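TRNA (uracil(54)-C(5))-methyltransferase (Pyrococcus abyssi, PDB 2JJQ) methylates uridine 54 of tRNA at carbon 5, using S-adenosyl-L-methionine as methyl donor and leaving S-adenosyl-L-homocysteine. Local coordinates at residues V289-Y298 / V349-D360. Sequence-based numbering, arbitrary orientation.
Sequences VEGEKILDMY and VSVKGFDTVIVD. With SAH (S-adenosyl-L-homocysteine), chain B.
Asp355 OD2 takes two backbone N-H groups, from Glu292 N and Lys293 N, each 2.9 Å away. The donors approach from opposite faces of the carboxylate plane, both on the anti side, which should fix the rotation of the group. In return, Lys293 O accepts from Asp355 N at 2.8 Å and, over a longer distance, from Thr356 N. Next to these bonds, Thr356 OG1 donates a hydrogen bond to an in-plane lone pair of Glu290 O (2.8 Å), tying the loop that follows helix 275-288 to the neighbouring strand. From here strands 293-297 and 356-359 run parallel, as adjacent interior strands of the sheet of a class I, Rossmann-like methyltransferase: Leu295 N donates to Thr356 O, Leu295 O accepts from Ile358 N, and Met297 N donates to Ile358 O. Leu295 CB sits almost exactly over the Phe354 ring centre, a CH-pi contact of 3.6 Å. With CG anti to the backbone N (chi1 170°), Leu295 lays CD2 against Val351 CG1 and Val357 CG1. The other face packs Ile358 CD1 on Ile294 CG2 (3.7 Å), under helix 303-310. At their carboxyl ends the strands open onto the cofactor site, where the amino nitrogen of S-adenosyl-L-homocysteine donates to Asp360 OD2 at 2.9 Å and to Tyr298 O at 3.1 Å. Met297 CE lies over one face of the Tyr298 ring, whose OH is hydrogen-bonded to Asp346, another S-adenosyl-L-methionine-binding residue.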
ATOM      1  N   VAL A 289      11.359  -3.686  19.260  1.00 14.94           N
ATOM      2  CA  VAL A 289      11.208  -5.009  19.893  1.00 14.81           C
ATOM      3  C   VAL A 289      12.226  -5.160  21.052  1.00 14.39           C
ATOM      4  O   VAL A 289      13.236  -4.476  21.089  1.00 15.69           O
ATOM      5  CB  VAL A 289      11.357  -6.165  18.891  1.00 13.80           C
ATOM      6  CG1 VAL A 289      10.383  -5.962  17.674  1.00 12.27           C
ATOM      7  CG2 VAL A 289      12.793  -6.222  18.305  1.00 15.02           C
ATOM      8  N   GLU A 290      11.961  -6.100  21.942  1.00 15.84           N
ATOM      9  CA  GLU A 290      12.849  -6.402  23.069  1.00 16.65           C
ATOM     10  C   GLU A 290      13.034  -7.906  23.205  1.00 17.34           C
ATOM     11  O   GLU A 290      12.137  -8.690  22.929  1.00 17.79           O
ATOM     12  CB  GLU A 290      12.305  -5.813  24.376  1.00 16.60           C
ATOM     13  CG  GLU A 290      12.362  -4.281  24.407  1.00 17.02           C
ATOM     14  CD  GLU A 290      11.948  -3.687  25.726  1.00 20.90           C
ATOM     15  OE1 GLU A 290      11.833  -4.424  26.721  1.00 24.13           O
ATOM     16  OE2 GLU A 290      11.732  -2.461  25.770  1.00 24.04           O
ATOM     17  N   GLY A 291      14.211  -8.306  23.693  1.00 17.46           N
ATOM     18  CA  GLY A 291      14.446  -9.702  23.979  1.00 18.09           C
ATOM     19  C   GLY A 291      15.026 -10.435  22.785  1.00 18.92           C
ATOM     20  O   GLY A 291      15.659  -9.834  21.938  1.00 20.35           O
ATOM     21  N   GLU A 292      14.802 -11.740  22.709  1.00 18.42           N
ATOM     22  CA  GLU A 292      15.392 -12.523  21.630  1.00 19.57           C
ATOM     23  C   GLU A 292      14.335 -13.244  20.796  1.00 19.02           C
ATOM     24  O   GLU A 292      14.474 -13.389  19.549  1.00 18.56           O
ATOM     25  CB  GLU A 292      16.303 -13.585  22.222  1.00 21.81           C
ATOM     26  CG  GLU A 292      17.057 -14.310  21.166  1.00 29.88           C
ATOM     27  CD  GLU A 292      17.914 -13.405  20.246  1.00 38.68           C
ATOM     28  OE1 GLU A 292      18.281 -12.255  20.613  1.00 46.96           O
ATOM     29  OE2 GLU A 292      18.261 -13.879  19.151  1.00 39.99           O
ATOM     30  N   LYS A 293      13.308 -13.729  21.496  1.00 16.29           N
ATOM     31  CA  LYS A 293      12.197 -14.529  20.870  1.00 16.11           C
ATOM     32  C   LYS A 293      11.069 -13.640  20.354  1.00 13.79           C
ATOM     33  O   LYS A 293      10.382 -13.007  21.138  1.00 13.83           O
ATOM     34  CB  LYS A 293      11.629 -15.556  21.847  1.00 15.70           C
ATOM     35  CG  LYS A 293      12.635 -16.643  22.201  1.00 20.23           C
ATOM     36  CD  LYS A 293      12.082 -17.587  23.243  1.00 28.85           C
ATOM     37  CE  LYS A 293      12.997 -18.796  23.318  1.00 33.22           C
ATOM     38  NZ  LYS A 293      12.608 -19.800  24.363  1.00 36.64           N
ATOM     39  N   ILE A 294      10.887 -13.591  19.036  1.00 12.67           N
ATOM     40  CA  ILE A 294       9.935 -12.649  18.448  1.00 12.32           C
ATOM     41  C   ILE A 294       8.882 -13.419  17.713  1.00 13.16           C
ATOM     42  O   ILE A 294       9.229 -14.365  16.990  1.00 12.60           O
ATOM     43  CB  ILE A 294      10.629 -11.746  17.393  1.00 13.51           C
ATOM     44  CG1 ILE A 294      11.920 -11.092  17.940  1.00 13.83           C
ATOM     45  CG2 ILE A 294       9.694 -10.635  16.851  1.00 16.07           C
ATOM     46  CD1 ILE A 294      11.700 -10.184  19.172  1.00 18.09           C
ATOM     47  N   LEU A 295       7.619 -13.035  17.890  1.00 12.25           N
ATOM     48  CA  LEU A 295       6.548 -13.529  16.983  1.00 13.49           C
ATOM     49  C   LEU A 295       6.171 -12.434  15.983  1.00 13.11           C
ATOM     50  O   LEU A 295       5.840 -11.325  16.400  1.00 13.53           O
ATOM     51  CB  LEU A 295       5.290 -13.916  17.755  1.00 14.29           C
ATOM     52  CG  LEU A 295       4.010 -14.212  16.968  1.00 13.74           C
ATOM     53  CD1 LEU A 295       4.225 -15.421  16.087  1.00 15.56           C
ATOM     54  CD2 LEU A 295       2.943 -14.525  18.015  1.00 15.25           C
ATOM     55  N   ASP A 296       6.232 -12.755  14.686  1.00 13.07           N
ATOM     56  CA  ASP A 296       5.832 -11.860  13.604  1.00 12.04           C
ATOM     57  C   ASP A 296       4.415 -12.346  13.189  1.00 13.13           C
ATOM     58  O   ASP A 296       4.262 -13.182  12.259  1.00 13.01           O
ATOM     59  CB  ASP A 296       6.843 -11.921  12.437  1.00 12.56           C
ATOM     60  CG  ASP A 296       6.530 -10.913  11.293  1.00 14.61           C
ATOM     61  OD1 ASP A 296       5.693  -9.989  11.536  1.00 18.70           O
ATOM     62  OD2 ASP A 296       7.161 -11.039  10.187  1.00 21.24           O
ATOM     63  N   MET A 297       3.393 -11.804  13.860  1.00 12.88           N
ATOM     64  CA  MET A 297       2.001 -12.203  13.633  1.00 13.66           C
ATOM     65  C   MET A 297       1.409 -11.367  12.478  1.00 13.66           C
ATOM     66  O   MET A 297       1.620 -10.155  12.424  1.00 15.13           O
ATOM     67  CB  MET A 297       1.194 -12.089  14.945  1.00 14.57           C
ATOM     68  CG  MET A 297      -0.285 -12.613  14.795  1.00 16.38           C
ATOM     69  SD  MET A 297      -0.311 -14.280  14.097  1.00 19.21           S
ATOM     70  CE  MET A 297      -1.980 -14.392  13.449  1.00 21.17           C
ATOM     71  N   TYR A 298       0.631 -12.018  11.611  1.00 12.91           N
ATOM     72  CA  TYR A 298       0.187 -11.437  10.340  1.00 13.20           C
ATOM     73  C   TYR A 298       1.448 -11.063   9.532  1.00 12.81           C
ATOM     74  O   TYR A 298       1.560  -9.972   9.016  1.00 13.30           O
ATOM     75  CB  TYR A 298      -0.654 -10.197  10.564  1.00 13.21           C
ATOM     76  CG  TYR A 298      -1.791 -10.349  11.581  1.00 12.46           C
ATOM     77  CD1 TYR A 298      -2.999 -10.936  11.214  1.00 14.85           C
ATOM     78  CD2 TYR A 298      -1.667  -9.830  12.879  1.00 13.03           C
ATOM     79  CE1 TYR A 298      -4.036 -11.064  12.131  1.00 13.94           C
ATOM     80  CE2 TYR A 298      -2.708  -9.909  13.771  1.00 14.26           C
ATOM     81  CZ  TYR A 298      -3.882 -10.528  13.389  1.00 15.78           C
ATOM     82  OH  TYR A 298      -4.902 -10.582  14.298  1.00 17.33           O
ATOM     83  N   VAL A 349      -3.671 -18.874  16.880  1.00 24.85           N
ATOM     84  CA  VAL A 349      -2.224 -18.770  17.146  1.00 24.30           C
ATOM     85  C   VAL A 349      -1.926 -18.625  18.622  1.00 23.23           C
ATOM     86  O   VAL A 349      -2.570 -17.854  19.327  1.00 23.24           O
ATOM     87  CB  VAL A 349      -1.570 -17.577  16.381  1.00 23.30           C
ATOM     88  CG1 VAL A 349      -2.141 -16.262  16.873  1.00 25.04           C
ATOM     89  CG2 VAL A 349      -0.029 -17.561  16.557  1.00 24.50           C
ATOM     90  N   SER A 350      -0.931 -19.371  19.087  1.00 23.53           N
ATOM     91  CA  SER A 350      -0.419 -19.212  20.449  1.00 22.90           C
ATOM     92  C   SER A 350       0.607 -18.088  20.528  1.00 22.98           C
ATOM     93  O   SER A 350       1.482 -17.960  19.660  1.00 22.45           O
ATOM     94  CB  SER A 350       0.216 -20.521  20.942  1.00 23.25           C
ATOM     95  OG  SER A 350       0.976 -20.272  22.092  1.00 23.74           O
ATOM     96  N   VAL A 351       0.519 -17.305  21.586  1.00 21.62           N
ATOM     97  CA  VAL A 351       1.473 -16.240  21.846  1.00 21.10           C
ATOM     98  C   VAL A 351       2.322 -16.574  23.047  1.00 20.36           C
ATOM     99  O   VAL A 351       3.032 -15.743  23.571  1.00 20.63           O
ATOM    100  CB  VAL A 351       0.721 -14.894  22.030  1.00 20.65           C
ATOM    101  CG1 VAL A 351       0.180 -14.451  20.692  1.00 20.54           C
ATOM    102  CG2 VAL A 351      -0.458 -15.033  22.966  1.00 23.37           C
ATOM    103  N   LYS A 352       2.282 -17.829  23.489  1.00 20.41           N
ATOM    104  CA  LYS A 352       3.090 -18.226  24.634  1.00 20.90           C
ATOM    105  C   LYS A 352       4.567 -18.216  24.304  1.00 19.55           C
ATOM    106  O   LYS A 352       4.963 -18.676  23.224  1.00 20.78           O
ATOM    107  CB  LYS A 352       2.736 -19.667  25.024  1.00 19.99           C
ATOM    108  CG  LYS A 352       1.287 -19.892  25.482  1.00 25.73           C
ATOM    109  CD  LYS A 352       1.182 -21.288  26.142  1.00 29.91           C
ATOM    110  CE  LYS A 352      -0.262 -21.719  26.428  1.00 31.90           C
ATOM    111  NZ  LYS A 352      -0.850 -20.897  27.525  1.00 36.14           N
ATOM    112  N   GLY A 353       5.388 -17.755  25.234  1.00 19.42           N
ATOM    113  CA  GLY A 353       6.826 -17.988  25.171  1.00 19.56           C
ATOM    114  C   GLY A 353       7.630 -16.993  24.347  1.00 19.98           C
ATOM    115  O   GLY A 353       8.798 -17.258  24.059  1.00 22.39           O
ATOM    116  N   PHE A 354       7.019 -15.876  23.940  1.00 17.16           N
ATOM    117  CA  PHE A 354       7.761 -14.863  23.160  1.00 17.33           C
ATOM    118  C   PHE A 354       8.152 -13.709  24.061  1.00 16.76           C
ATOM    119  O   PHE A 354       7.436 -13.416  25.012  1.00 18.87           O
ATOM    120  CB  PHE A 354       6.881 -14.361  22.017  1.00 15.79           C
ATOM    121  CG  PHE A 354       6.597 -15.407  21.034  1.00 15.60           C
ATOM    122  CD1 PHE A 354       7.593 -15.782  20.110  1.00 13.75           C
ATOM    123  CD2 PHE A 354       5.371 -16.059  21.010  1.00 12.97           C
ATOM    124  CE1 PHE A 354       7.388 -16.763  19.168  1.00 16.48           C
ATOM    125  CE2 PHE A 354       5.176 -17.078  20.068  1.00 15.82           C
ATOM    126  CZ  PHE A 354       6.148 -17.429  19.149  1.00 16.35           C
ATOM    127  N   ASP A 355       9.268 -13.038  23.747  1.00 15.35           N
ATOM    128  CA  ASP A 355       9.617 -11.776  24.415  1.00 14.57           C
ATOM    129  C   ASP A 355       8.903 -10.553  23.804  1.00 14.79           C
ATOM    130  O   ASP A 355       8.555  -9.610  24.515  1.00 14.39           O
ATOM    131  CB  ASP A 355      11.120 -11.541  24.271  1.00 15.92           C
ATOM    132  CG  ASP A 355      11.925 -12.647  24.918  1.00 18.70           C
ATOM    133  OD1 ASP A 355      11.573 -13.007  26.062  1.00 17.00           O
ATOM    134  OD2 ASP A 355      12.887 -13.147  24.308  1.00 18.00           O
ATOM    135  N   THR A 356       8.688 -10.588  22.482  1.00 13.36           N
ATOM    136  CA  THR A 356       7.954  -9.536  21.810  1.00 12.88           C
ATOM    137  C   THR A 356       7.007 -10.143  20.828  1.00 12.20           C
ATOM    138  O   THR A 356       7.364 -11.104  20.169  1.00 13.18           O
ATOM    139  CB  THR A 356       8.920  -8.576  21.045  1.00 13.46           C
ATOM    140  OG1 THR A 356       9.676  -7.847  21.986  1.00 14.82           O
ATOM    141  CG2 THR A 356       8.133  -7.536  20.231  1.00 12.73           C
ATOM    142  N   VAL A 357       5.785  -9.605  20.719  1.00 12.17           N
ATOM    143  CA  VAL A 357       4.890 -10.065  19.680  1.00 11.35           C
ATOM    144  C   VAL A 357       4.619  -8.857  18.762  1.00 11.44           C
ATOM    145  O   VAL A 357       4.168  -7.808  19.220  1.00 13.25           O
ATOM    146  CB  VAL A 357       3.528 -10.604  20.260  1.00 11.37           C
ATOM    147  CG1 VAL A 357       2.539 -10.848  19.129  1.00 12.98           C
ATOM    148  CG2 VAL A 357       3.730 -11.912  21.043  1.00 11.83           C
ATOM    149  N   ILE A 358       4.829  -9.025  17.461  1.00 11.31           N
ATOM    150  CA  ILE A 358       4.507  -7.960  16.483  1.00 10.74           C
ATOM    151  C   ILE A 358       3.203  -8.319  15.855  1.00 11.43           C
ATOM    152  O   ILE A 358       3.019  -9.472  15.443  1.00 11.33           O
ATOM    153  CB  ILE A 358       5.535  -7.940  15.362  1.00 12.67           C
ATOM    154  CG1 ILE A 358       6.923  -7.744  15.982  1.00  9.78           C
ATOM    155  CG2 ILE A 358       5.224  -6.804  14.347  1.00 11.63           C
ATOM    156  CD1 ILE A 358       8.018  -8.001  14.950  1.00 12.83           C
ATOM    157  N   VAL A 359       2.287  -7.361  15.784  1.00 11.41           N
ATOM    158  CA  VAL A 359       1.032  -7.620  15.051  1.00 12.70           C
ATOM    159  C   VAL A 359       0.815  -6.573  13.979  1.00 13.19           C
ATOM    160  O   VAL A 359       0.967  -5.399  14.247  1.00 12.83           O
ATOM    161  CB  VAL A 359      -0.193  -7.671  15.998  1.00 13.17           C
ATOM    162  CG1 VAL A 359      -0.095  -8.912  16.933  1.00 15.46           C
ATOM    163  CG2 VAL A 359      -0.371  -6.406  16.790  1.00 12.02           C
ATOM    164  N   ASP A 360       0.443  -7.011  12.772  1.00 12.73           N
ATOM    165  CA  ASP A 360       0.182  -6.094  11.658  1.00 13.42           C
ATOM    166  C   ASP A 360      -1.125  -6.565  11.050  1.00 13.66           C
ATOM    167  O   ASP A 360      -1.124  -7.122   9.985  1.00 13.67           O
ATOM    168  CB  ASP A 360       1.322  -6.209  10.605  1.00 12.60           C
ATOM    169  CG  ASP A 360       1.294  -5.081   9.576  1.00 16.73           C
ATOM    170  OD1 ASP A 360       0.345  -4.273   9.628  1.00 19.12           O
ATOM    171  OD2 ASP A 360       2.216  -5.057   8.699  1.00 16.88           O
TER
HETATM  172  N   SAH B1406       3.354  -7.621   7.976  1.00 21.75           N
HETATM  173  CA  SAH B1406       2.917  -7.908   6.570  1.00 23.85           C
HETATM  174  CB  SAH B1406       1.598  -7.209   6.249  1.00 22.33           C
HETATM  175  CG  SAH B1406       0.436  -7.734   7.061  1.00 22.54           C
HETATM  176  SD  SAH B1406      -1.064  -7.361   6.137  1.00 23.82           S
HETATM  177  C   SAH B1406       3.967  -7.355   5.635  1.00 25.26           C
HETATM  178  O   SAH B1406       3.986  -7.592   4.416  1.00 26.29           O
HETATM  179  OXT SAH B1406       4.824  -6.616   6.097  1.00 26.66           O
HETATM  180  C5' SAH B1406      -2.199  -8.266   7.159  1.00 19.92           C
HETATM  181  C4' SAH B1406      -1.964  -9.779   7.002  1.00 18.67           C
HETATM  182  O4' SAH B1406      -2.982 -10.554   7.689  1.00 18.29           O
HETATM  183  C3' SAH B1406      -1.993 -10.278   5.558  1.00 19.19           C
HETATM  184  O3' SAH B1406      -0.702 -10.837   5.239  1.00 18.55           O
HETATM  185  C2' SAH B1406      -3.133 -11.327   5.535  1.00 18.26           C
HETATM  186  O2' SAH B1406      -2.898 -12.482   4.723  1.00 15.10           O
HETATM  187  C1' SAH B1406      -3.219 -11.776   6.964  1.00 17.31           C
HETATM  188  N9  SAH B1406      -4.525 -12.132   7.506  1.00 19.79           N
HETATM  189  C8  SAH B1406      -5.730 -11.586   7.214  1.00 18.96           C
HETATM  190  N7  SAH B1406      -6.669 -12.125   8.038  1.00 20.01           N
HETATM  191  C5  SAH B1406      -6.058 -12.981   8.873  1.00 20.24           C
HETATM  192  C6  SAH B1406      -6.455 -13.868   9.986  1.00 21.71           C
HETATM  193  N6  SAH B1406      -7.766 -13.905  10.327  1.00 23.21           N
HETATM  194  N1  SAH B1406      -5.465 -14.604  10.590  1.00 20.51           N
HETATM  195  C2  SAH B1406      -4.169 -14.542  10.215  1.00 22.22           C
HETATM  196  N3  SAH B1406      -3.761 -13.765   9.202  1.00 16.59           N
HETATM  197  C4  SAH B1406      -4.639 -12.981   8.532  1.00 20.62           C
HETATM  198  O   HOH W   1       9.870 -19.563  24.679  1.00 49.19           O